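Local coordinates for glycerate dehydrogenase/glyoxylate reductase (Thermus thermophilus, PDB 2CUK), which probably reduces glyoxylate and hydroxypyruvate with a nicotinamide coenzyme, as a member of the D-isomer specific 2-hydroxyacid dehydrogenase family, at residues A[298-301]-A[305-308]; A[12-17]-A[46-51]; A[69-72]-A[77-80]. All coordinates share one frame; numbering follows the deposited sequence.

Contact 1: residues A[298-301]-A[305-308]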
ATOM      1  N   LEU A 298      -2.060 -35.387   9.423  1.00 32.22           N
ATOM      2  CA  LEU A 298      -2.324 -36.220  10.592  1.00 33.00           C
ATOM      3  C   LEU A 298      -3.650 -36.951  10.443  1.00 32.91           C
ATOM      4  O   LEU A 298      -3.762 -38.127  10.790  1.00 32.26           O
ATOM      5  CB  LEU A 298      -2.348 -35.377  11.873  1.00 34.60           C
ATOM      6  CG  LEU A 298      -0.990 -35.049  12.503  1.00 36.98           C
ATOM      7  CD1 LEU A 298      -1.185 -34.146  13.711  1.00 36.97           C
ATOM      8  CD2 LEU A 298      -0.299 -36.339  12.914  1.00 37.78           C
ATOM      9  N   ALA A 299      -4.654 -36.249   9.928  1.00 33.35           N
ATOM     10  CA  ALA A 299      -5.975 -36.839   9.733  1.00 33.48           C
ATOM     11  C   ALA A 299      -5.881 -38.136   8.933  1.00 33.53           C
ATOM     12  O   ALA A 299      -6.402 -39.170   9.351  1.00 33.32           O
ATOM     13  CB  ALA A 299      -6.889 -35.853   9.021  1.00 33.38           C
ATOM     14  N   VAL A 300      -5.213 -38.076   7.784  1.00 32.43           N
ATOM     15  CA  VAL A 300      -5.070 -39.251   6.934  1.00 31.97           C
ATOM     16  C   VAL A 300      -4.265 -40.356   7.617  1.00 32.65           C
ATOM     17  O   VAL A 300      -4.597 -41.532   7.493  1.00 32.49           O
ATOM     18  CB  VAL A 300      -4.395 -38.898   5.590  1.00 30.74           C
ATOM     19  CG1 VAL A 300      -4.222 -40.154   4.744  1.00 31.34           C
ATOM     20  CG2 VAL A 300      -5.234 -37.881   4.840  1.00 30.48           C
ATOM     21  N   LEU A 301      -3.214 -39.983   8.340  1.00 33.69           N
ATOM     22  CA  LEU A 301      -2.392 -40.981   9.018  1.00 35.29           C
ATOM     23  C   LEU A 301      -3.111 -41.636  10.193  1.00 37.16           C
ATOM     24  O   LEU A 301      -2.721 -42.713  10.640  1.00 38.65           O
ATOM     25  CB  LEU A 301      -1.079 -40.361   9.501  1.00 34.29           C
ATOM     26  CG  LEU A 301      -0.126 -39.831   8.426  1.00 33.69           C
ATOM     27  CD1 LEU A 301       1.190 -39.435   9.083  1.00 35.01           C
ATOM     28  CD2 LEU A 301       0.117 -40.894   7.361  1.00 34.87           C
ATOM     29  N   GLU A 305     -10.873 -38.924   7.872  1.00 40.98           N
ATOM     30  CA  GLU A 305     -11.111 -38.190   6.640  1.00 40.77           C
ATOM     31  C   GLU A 305     -10.576 -36.773   6.832  1.00 39.44           C
ATOM     32  O   GLU A 305     -10.994 -36.061   7.748  1.00 38.39           O
ATOM     33  CB  GLU A 305     -12.610 -38.156   6.336  1.00 42.30           C
ATOM     34  CG  GLU A 305     -12.981 -37.515   5.007  1.00 44.74           C
ATOM     35  CD  GLU A 305     -12.279 -38.160   3.827  1.00 46.53           C
ATOM     36  OE1 GLU A 305     -12.230 -39.408   3.769  1.00 46.40           O
ATOM     37  OE2 GLU A 305     -11.784 -37.417   2.952  1.00 47.77           O
ATOM     38  N   PRO A 306      -9.635 -36.348   5.974  1.00 37.36           N
ATOM     39  CA  PRO A 306      -9.063 -35.002   6.080  1.00 35.56           C
ATOM     40  C   PRO A 306     -10.105 -33.925   5.783  1.00 34.17           C
ATOM     41  O   PRO A 306     -11.034 -34.147   5.009  1.00 33.99           O
ATOM     42  CB  PRO A 306      -7.940 -35.030   5.050  1.00 35.29           C
ATOM     43  CG  PRO A 306      -8.504 -35.913   3.986  1.00 36.97           C
ATOM     44  CD  PRO A 306      -9.112 -37.048   4.787  1.00 36.71           C
ATOM     45  N   PRO A 307      -9.964 -32.743   6.401  1.00 33.06           N
ATOM     46  CA  PRO A 307     -10.911 -31.646   6.183  1.00 32.96           C
ATOM     47  C   PRO A 307     -10.850 -30.946   4.822  1.00 32.11           C
ATOM     48  O   PRO A 307     -11.853 -30.401   4.361  1.00 33.28           O
ATOM     49  CB  PRO A 307     -10.602 -30.693   7.338  1.00 33.47           C
ATOM     50  CG  PRO A 307      -9.142 -30.911   7.570  1.00 35.07           C
ATOM     51  CD  PRO A 307      -9.019 -32.415   7.483  1.00 32.44           C
ATOM     52  N   ASN A 308      -9.689 -30.955   4.172  1.00 31.94           N
ATOM     53  CA  ASN A 308      -9.566 -30.281   2.879  1.00 31.03           C
ATOM     54  C   ASN A 308      -8.963 -31.172   1.798  1.00 31.36           C
ATOM     55  O   ASN A 308      -7.906 -30.866   1.240  1.00 30.43           O
ATOM     56  CB  ASN A 308      -8.717 -29.014   3.031  1.00 29.36           C
ATOM     57  CG  ASN A 308      -9.069 -28.219   4.272  1.00 27.52           C
ATOM     58  OD1 ASN A 308      -8.318 -28.206   5.243  1.00 26.89           O
ATOM     59  ND2 ASN A 308     -10.221 -27.559   4.250  1.00 29.12           N
TER
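Val300 meets Pro306 through CG2, which its chi1 of 178° sets beside the backbone N, while CG1 takes the place anti to that N. From there CG2 approaches the pyrrolidine ring obliquely, from the side of its three methylenes: CG at 3.9 Å, CB at 3.9 Å and CD at 4.0 Å. One helix position earlier, Ala299 points its CB at the backbone of the same proline, 3.8 Å from Pro306 CA and 4.2 Å from Pro306 CB; the 5.1 Å between the CA atoms of Ala299 and Pro306 is short because no longer side chain intervenes. Pro307 adds a lighter touch, its CD 4.3 Å from Ala299 CB. No hydrogen bond crosses, so the two segments meet by apolar contact alone. Glu305, turned away from the helix, forms a salt bridge with Arg90 on the strand side through OE2, while Asn308 N is hydrogen-bonded to Asn296 OD1, one turn back on the same helix. Pro306 also touches Arg90 and Thr92 of strand 90-92. This is a helix followed by a chain reversal, in which the C-terminal tail folds back between helix 283-301 and the edge strand of the five-stranded parallel sheet.

Contact 2: residues A[12-17]-A[46-51]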
ATOM      1  N   LYS A  12       5.570 -23.144  14.671  1.00 28.24           N
ATOM      2  CA  LYS A  12       5.875 -24.470  15.192  1.00 30.89           C
ATOM      3  C   LYS A  12       4.777 -25.500  14.947  1.00 30.64           C
ATOM      4  O   LYS A  12       4.644 -26.462  15.704  1.00 30.74           O
ATOM      5  CB  LYS A  12       6.172 -24.386  16.691  1.00 34.00           C
ATOM      6  CG  LYS A  12       7.508 -23.735  17.024  1.00 37.10           C
ATOM      7  CD  LYS A  12       7.755 -23.716  18.526  1.00 39.72           C
ATOM      8  CE  LYS A  12       9.194 -23.348  18.847  1.00 42.16           C
ATOM      9  NZ  LYS A  12      10.158 -24.340  18.283  1.00 44.15           N
ATOM     10  N   ALA A  13       4.002 -25.310  13.883  1.00 29.73           N
ATOM     11  CA  ALA A  13       2.928 -26.240  13.557  1.00 29.26           C
ATOM     12  C   ALA A  13       3.451 -27.668  13.431  1.00 29.03           C
ATOM     13  O   ALA A  13       2.752 -28.625  13.761  1.00 28.74           O
ATOM     14  CB  ALA A  13       2.239 -25.814  12.260  1.00 29.37           C
ATOM     15  N   LEU A  14       4.681 -27.814  12.955  1.00 30.05           N
ATOM     16  CA  LEU A  14       5.277 -29.136  12.789  1.00 31.84           C
ATOM     17  C   LEU A  14       5.483 -29.882  14.109  1.00 33.18           C
ATOM     18  O   LEU A  14       5.474 -31.114  14.135  1.00 32.73           O
ATOM     19  CB  LEU A  14       6.612 -29.023  12.048  1.00 30.79           C
ATOM     20  CG  LEU A  14       6.528 -28.651  10.564  1.00 32.19           C
ATOM     21  CD1 LEU A  14       7.924 -28.517   9.989  1.00 30.74           C
ATOM     22  CD2 LEU A  14       5.740 -29.709   9.809  1.00 30.32           C
ATOM     23  N   ASP A  15       5.664 -29.139  15.199  1.00 34.45           N
ATOM     24  CA  ASP A  15       5.872 -29.749  16.511  1.00 35.64           C
ATOM     25  C   ASP A  15       4.763 -30.739  16.855  1.00 36.21           C
ATOM     26  O   ASP A  15       4.985 -31.693  17.599  1.00 35.03           O
ATOM     27  CB  ASP A  15       5.955 -28.676  17.604  1.00 35.17           C
ATOM     28  CG  ASP A  15       7.323 -28.016  17.683  1.00 36.65           C
ATOM     29  OD1 ASP A  15       8.247 -28.458  16.970  1.00 39.19           O
ATOM     30  OD2 ASP A  15       7.477 -27.057  18.469  1.00 39.53           O
ATOM     31  N   ARG A  16       3.570 -30.510  16.319  1.00 36.36           N
ATOM     32  CA  ARG A  16       2.446 -31.397  16.581  1.00 38.24           C
ATOM     33  C   ARG A  16       2.779 -32.792  16.057  1.00 39.00           C
ATOM     34  O   ARG A  16       2.487 -33.799  16.707  1.00 38.95           O
ATOM     35  CB  ARG A  16       1.186 -30.862  15.902  1.00 40.22           C
ATOM     36  CG  ARG A  16      -0.071 -31.637  16.235  1.00 43.28           C
ATOM     37  CD  ARG A  16      -1.281 -31.041  15.537  1.00 45.73           C
ATOM     38  NE  ARG A  16      -2.506 -31.773  15.846  1.00 47.33           N
ATOM     39  CZ  ARG A  16      -3.697 -31.483  15.332  1.00 48.89           C
ATOM     40  NH1 ARG A  16      -3.820 -30.473  14.480  1.00 49.36           N
ATOM     41  NH2 ARG A  16      -4.763 -32.200  15.667  1.00 48.95           N
ATOM     42  N   LEU A  17       3.396 -32.841  14.880  1.00 38.68           N
ATOM     43  CA  LEU A  17       3.781 -34.114  14.268  1.00 38.33           C
ATOM     44  C   LEU A  17       4.828 -34.808  15.138  1.00 39.28           C
ATOM     45  O   LEU A  17       4.799 -36.012  15.353  1.00 38.04           O
ATOM     46  CB  LEU A  17       4.408 -33.857  12.897  1.00 36.45           C
ATOM     47  CG  LEU A  17       3.446 -33.281  11.842  1.00 35.35           C
ATOM     48  CD1 LEU A  17       4.132 -33.144  10.487  1.00 33.53           C
ATOM     49  CD2 LEU A  17       2.203 -34.146  11.601  1.00 35.03           C
ATOM     50  N   GLY A  46       4.364 -39.636   4.822  1.00 30.26           N
ATOM     51  CA  GLY A  46       3.682 -38.370   4.606  1.00 29.83           C
ATOM     52  C   GLY A  46       4.564 -37.358   3.896  1.00 29.65           C
ATOM     53  O   GLY A  46       5.783 -37.369   4.061  1.00 28.46           O
ATOM     54  N   LEU A  47       3.954 -36.481   3.105  1.00 29.24           N
ATOM     55  CA  LEU A  47       4.707 -35.469   2.367  1.00 27.40           C
ATOM     56  C   LEU A  47       3.999 -34.119   2.340  1.00 26.91           C
ATOM     57  O   LEU A  47       2.796 -34.048   2.084  1.00 24.22           O
ATOM     58  CB  LEU A  47       4.943 -35.929   0.925  1.00 27.70           C
ATOM     59  CG  LEU A  47       5.645 -34.935  -0.006  1.00 28.31           C
ATOM     60  CD1 LEU A  47       7.104 -34.802   0.398  1.00 28.47           C
ATOM     61  CD2 LEU A  47       5.536 -35.399  -1.451  1.00 28.56           C
ATOM     62  N   ILE A  48       4.754 -33.055   2.614  1.00 26.48           N
ATOM     63  CA  ILE A  48       4.220 -31.694   2.582  1.00 24.41           C
ATOM     64  C   ILE A  48       5.094 -30.904   1.614  1.00 24.13           C
ATOM     65  O   ILE A  48       6.149 -30.393   1.991  1.00 23.88           O
ATOM     66  CB  ILE A  48       4.277 -31.011   3.961  1.00 25.68           C
ATOM     67  CG1 ILE A  48       3.466 -31.813   4.979  1.00 25.37           C
ATOM     68  CG2 ILE A  48       3.729 -29.587   3.850  1.00 23.95           C
ATOM     69  CD1 ILE A  48       3.624 -31.337   6.403  1.00 25.50           C
ATOM     70  N   PRO A  49       4.670 -30.805   0.345  1.00 22.27           N
ATOM     71  CA  PRO A  49       5.416 -30.080  -0.684  1.00 21.98           C
ATOM     72  C   PRO A  49       4.946 -28.644  -0.852  1.00 22.24           C
ATOM     73  O   PRO A  49       4.000 -28.210  -0.188  1.00 20.99           O
ATOM     74  CB  PRO A  49       5.137 -30.904  -1.928  1.00 21.83           C
ATOM     75  CG  PRO A  49       3.672 -31.207  -1.750  1.00 21.45           C
ATOM     76  CD  PRO A  49       3.542 -31.541  -0.259  1.00 21.34           C
ATOM     77  N   THR A  50       5.622 -27.924  -1.746  1.00 22.47           N
ATOM     78  CA  THR A  50       5.295 -26.538  -2.069  1.00 23.07           C
ATOM     79  C   THR A  50       5.063 -26.467  -3.575  1.00 24.27           C
ATOM     80  O   THR A  50       5.251 -27.460  -4.281  1.00 22.90           O
ATOM     81  CB  THR A  50       6.447 -25.559  -1.709  1.00 23.93           C
ATOM     82  OG1 THR A  50       7.606 -25.867  -2.495  1.00 25.42           O
ATOM     83  CG2 THR A  50       6.793 -25.651  -0.233  1.00 21.36           C
ATOM     84  N   VAL A  51       4.654 -25.300  -4.063  1.00 24.16           N
ATOM     85  CA  VAL A  51       4.407 -25.117  -5.489  1.00 26.17           C
ATOM     86  C   VAL A  51       5.674 -25.293  -6.327  1.00 26.94           C
ATOM     87  O   VAL A  51       5.596 -25.473  -7.544  1.00 27.43           O
ATOM     88  CB  VAL A  51       3.819 -23.711  -5.785  1.00 25.60           C
ATOM     89  CG1 VAL A  51       2.433 -23.586  -5.165  1.00 26.41           C
ATOM     90  CG2 VAL A  51       4.746 -22.630  -5.241  1.00 25.38           C
TER
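Leu14 and Leu17 face Ile48 across backbones that stay well apart, with CA atoms 10.6 Å from each other at Leu14 and Ile48, so the gap is bridged by side chains alone. Ile48 directs its CB toward residues 12-17, and an extended chain (chi1 -60°, chi2 172°) carries CD1 out to the two leucines. That single methyl takes both contacts: Leu14 CD2 lies 4.3 Å from Ile48 CD1, and Leu17 CD1 lies 4.5 Å from Ile48 CD1. Leu17 points directly at the strand, whereas Leu14 leaves its backbone at an angle and reaches Ile48 through a delta methyl. The three-residue spacing puts both leucines on one side of the turn and helix. With 61 Å² buried in all and no hydrogen bond across, the direct contact is light, and other apolar groups complete the layer: Val5 touches both Leu14 and Ile48, Leu297 packs on Ile48, and Val24 and Val26 meet Leu17 and Leu14 respectively. The outer face is polar. A type I turn from Lys12 to Asp15, closed by Asp15 N to Lys12 O at 2.9 Å, leads into the helix; a long salt bridge joins Lys12 NZ to Asp15 OD2 at 3.8 Å, and Arg16 pairs with Glu295. Strand 46-48 is hydrogen-bonded through its backbone to strands 2-5 and 68-70. A helix laid over neighbouring parallel strands, joined by apolar side chains, is the layered alpha/beta packing of the flavodoxin-like fold, as in the substrate-binding domain of D-2-hydroxyacid dehydrogenases.

Contact 3: residues A[69-72]-A[77-80]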
ATOM      1  N   ILE A  69      -0.369 -36.574   0.590  1.00 24.43           N
ATOM      2  CA  ILE A  69       0.381 -35.439   0.084  1.00 24.45           C
ATOM      3  C   ILE A  69      -0.406 -34.222   0.566  1.00 23.74           C
ATOM      4  O   ILE A  69      -1.413 -33.844  -0.037  1.00 22.51           O
ATOM      5  CB  ILE A  69       0.441 -35.429  -1.460  1.00 25.29           C
ATOM      6  CG1 ILE A  69       1.176 -36.676  -1.964  1.00 24.30           C
ATOM      7  CG2 ILE A  69       1.153 -34.170  -1.944  1.00 26.96           C
ATOM      8  CD1 ILE A  69       1.220 -36.783  -3.474  1.00 25.93           C
ATOM      9  N   ALA A  70       0.030 -33.640   1.679  1.00 21.94           N
ATOM     10  CA  ALA A  70      -0.630 -32.469   2.242  1.00 20.99           C
ATOM     11  C   ALA A  70       0.071 -31.226   1.716  1.00 21.14           C
ATOM     12  O   ALA A  70       1.090 -30.786   2.259  1.00 21.30           O
ATOM     13  CB  ALA A  70      -0.572 -32.508   3.768  1.00 21.64           C
ATOM     14  N   CYS A  71      -0.484 -30.666   0.649  1.00 21.24           N
ATOM     15  CA  CYS A  71       0.078 -29.485   0.010  1.00 22.38           C
ATOM     16  C   CYS A  71       0.098 -28.231   0.863  1.00 21.69           C
ATOM     17  O   CYS A  71      -0.886 -27.891   1.517  1.00 20.70           O
ATOM     18  CB  CYS A  71      -0.677 -29.178  -1.284  1.00 24.73           C
ATOM     19  SG  CYS A  71      -0.509 -30.455  -2.533  1.00 26.31           S
ATOM     20  N   TYR A  72       1.236 -27.545   0.838  1.00 21.89           N
ATOM     21  CA  TYR A  72       1.403 -26.298   1.560  1.00 22.29           C
ATOM     22  C   TYR A  72       1.065 -25.227   0.524  1.00 22.33           C
ATOM     23  O   TYR A  72       1.937 -24.488   0.071  1.00 23.62           O
ATOM     24  CB  TYR A  72       2.855 -26.145   2.039  1.00 21.47           C
ATOM     25  CG  TYR A  72       3.103 -24.916   2.891  1.00 19.48           C
ATOM     26  CD1 TYR A  72       2.570 -24.813   4.176  1.00 19.77           C
ATOM     27  CD2 TYR A  72       3.847 -23.842   2.400  1.00 21.95           C
ATOM     28  CE1 TYR A  72       2.770 -23.668   4.954  1.00 19.14           C
ATOM     29  CE2 TYR A  72       4.049 -22.687   3.165  1.00 18.90           C
ATOM     30  CZ  TYR A  72       3.509 -22.607   4.437  1.00 19.83           C
ATOM     31  OH  TYR A  72       3.695 -21.463   5.185  1.00 21.12           O
ATOM     32  N   ASP A  77      -1.700 -27.664  -9.017  1.00 33.13           N
ATOM     33  CA  ASP A  77      -1.344 -27.976 -10.401  1.00 35.89           C
ATOM     34  C   ASP A  77       0.016 -28.653 -10.534  1.00 34.79           C
ATOM     35  O   ASP A  77       0.349 -29.185 -11.592  1.00 35.02           O
ATOM     36  CB  ASP A  77      -1.352 -26.701 -11.248  1.00 39.19           C
ATOM     37  CG  ASP A  77      -2.638 -25.914 -11.106  1.00 43.36           C
ATOM     38  OD1 ASP A  77      -2.842 -25.294 -10.037  1.00 46.57           O
ATOM     39  OD2 ASP A  77      -3.449 -25.920 -12.056  1.00 45.49           O
ATOM     40  N   HIS A  78       0.799 -28.632  -9.461  1.00 32.15           N
ATOM     41  CA  HIS A  78       2.130 -29.231  -9.468  1.00 31.48           C
ATOM     42  C   HIS A  78       2.111 -30.686  -9.013  1.00 31.48           C
ATOM     43  O   HIS A  78       3.159 -31.325  -8.895  1.00 29.96           O
ATOM     44  CB  HIS A  78       3.060 -28.427  -8.564  1.00 30.61           C
ATOM     45  CG  HIS A  78       2.503 -28.189  -7.196  1.00 30.51           C
ATOM     46  ND1 HIS A  78       2.999 -28.809  -6.071  1.00 31.79           N
ATOM     47  CD2 HIS A  78       1.472 -27.418  -6.777  1.00 30.57           C
ATOM     48  CE1 HIS A  78       2.298 -28.431  -5.018  1.00 31.09           C
ATOM     49  NE2 HIS A  78       1.365 -27.587  -5.419  1.00 32.49           N
ATOM     50  N   VAL A  79       0.914 -31.201  -8.759  1.00 31.41           N
ATOM     51  CA  VAL A  79       0.750 -32.577  -8.311  1.00 31.97           C
ATOM     52  C   VAL A  79      -0.136 -33.371  -9.267  1.00 31.74           C
ATOM     53  O   VAL A  79      -1.266 -32.973  -9.552  1.00 32.17           O
ATOM     54  CB  VAL A  79       0.120 -32.623  -6.901  1.00 32.51           C
ATOM     55  CG1 VAL A  79      -0.060 -34.069  -6.451  1.00 32.33           C
ATOM     56  CG2 VAL A  79       0.996 -31.857  -5.914  1.00 32.28           C
ATOM     57  N   ASP A  80       0.383 -34.486  -9.771  1.00 32.34           N
ATOM     58  CA  ASP A  80      -0.389 -35.338 -10.672  1.00 31.90           C
ATOM     59  C   ASP A  80      -1.451 -36.001  -9.799  1.00 31.15           C
ATOM     60  O   ASP A  80      -1.198 -37.033  -9.183  1.00 31.47           O
ATOM     61  CB  ASP A  80       0.506 -36.408 -11.302  1.00 31.85           C
ATOM     62  CG  ASP A  80      -0.216 -37.223 -12.363  1.00 32.83           C
ATOM     63  OD1 ASP A  80      -1.418 -37.506 -12.187  1.00 32.38           O
ATOM     64  OD2 ASP A  80       0.424 -37.595 -13.371  1.00 34.99           O
TER
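Cys71 SG and Val79 CG2, 4.0 Å apart, form the closer part of this contact. Both CB atoms point across the gap. In Cys71 (chi1 -64°) the sulfur lies anti to the carbonyl carbon, which sets it facing the valine. Val79 presents its two methyls to different partners: CG2 to the sulfur, and CG1 to Ile69 CD1 at 4.2 Å. CG2 also sits 3.6 Å above one face of the His78 ring, offset toward its rim. The looser part is the approach of Cys71 to His78. Cys71 SG is 4.3 Å from His78 CE1 but 5.0 Å from the ring centroid and 54° off its normal, an oblique sulfur-aromatic approach. The imidazole is also held by polar partners: ND1 is hydrogen-bonded to Asp53 O, and NE2 weakly to Gly75 O. On the solvent side, Asp77 is exposed and makes no contact with residues 69-72. At the other end Asp80 is the N-cap of helix 81-85, its OD1 hydrogen-bonded to Ala83 N. The chain therefore leaves strand 68-70, loops out and packs back on its end before the helix starts, the first half of the beta-alpha-beta crossover through helix 81-85 to strand 90-92.

Along the chain contact 2 comes first, then contact 3, and contact 1 last, at the C-terminal end. Their centres are 13 to 15 Å apart, on the same side of the chain's centre, and all belong to the domain built on the five-stranded parallel sheet. Contacts 2 and 3 share that sheet directly: strands 46-48 and 68-70 are neighbours, with Leu47 O 2.8 Å from Ala70 N, a probable hydrogen bond. Contacts 1 and 2 touch where Leu298 packs on Leu17 and Arg16, whereas contacts 1 and 3 remain about 7 Å apart at their nearest atoms. Helix 283-301 thus builds both chain ends into one domain, probably substrate-binding as in relatives, separate from the six-stranded NAD-binding one.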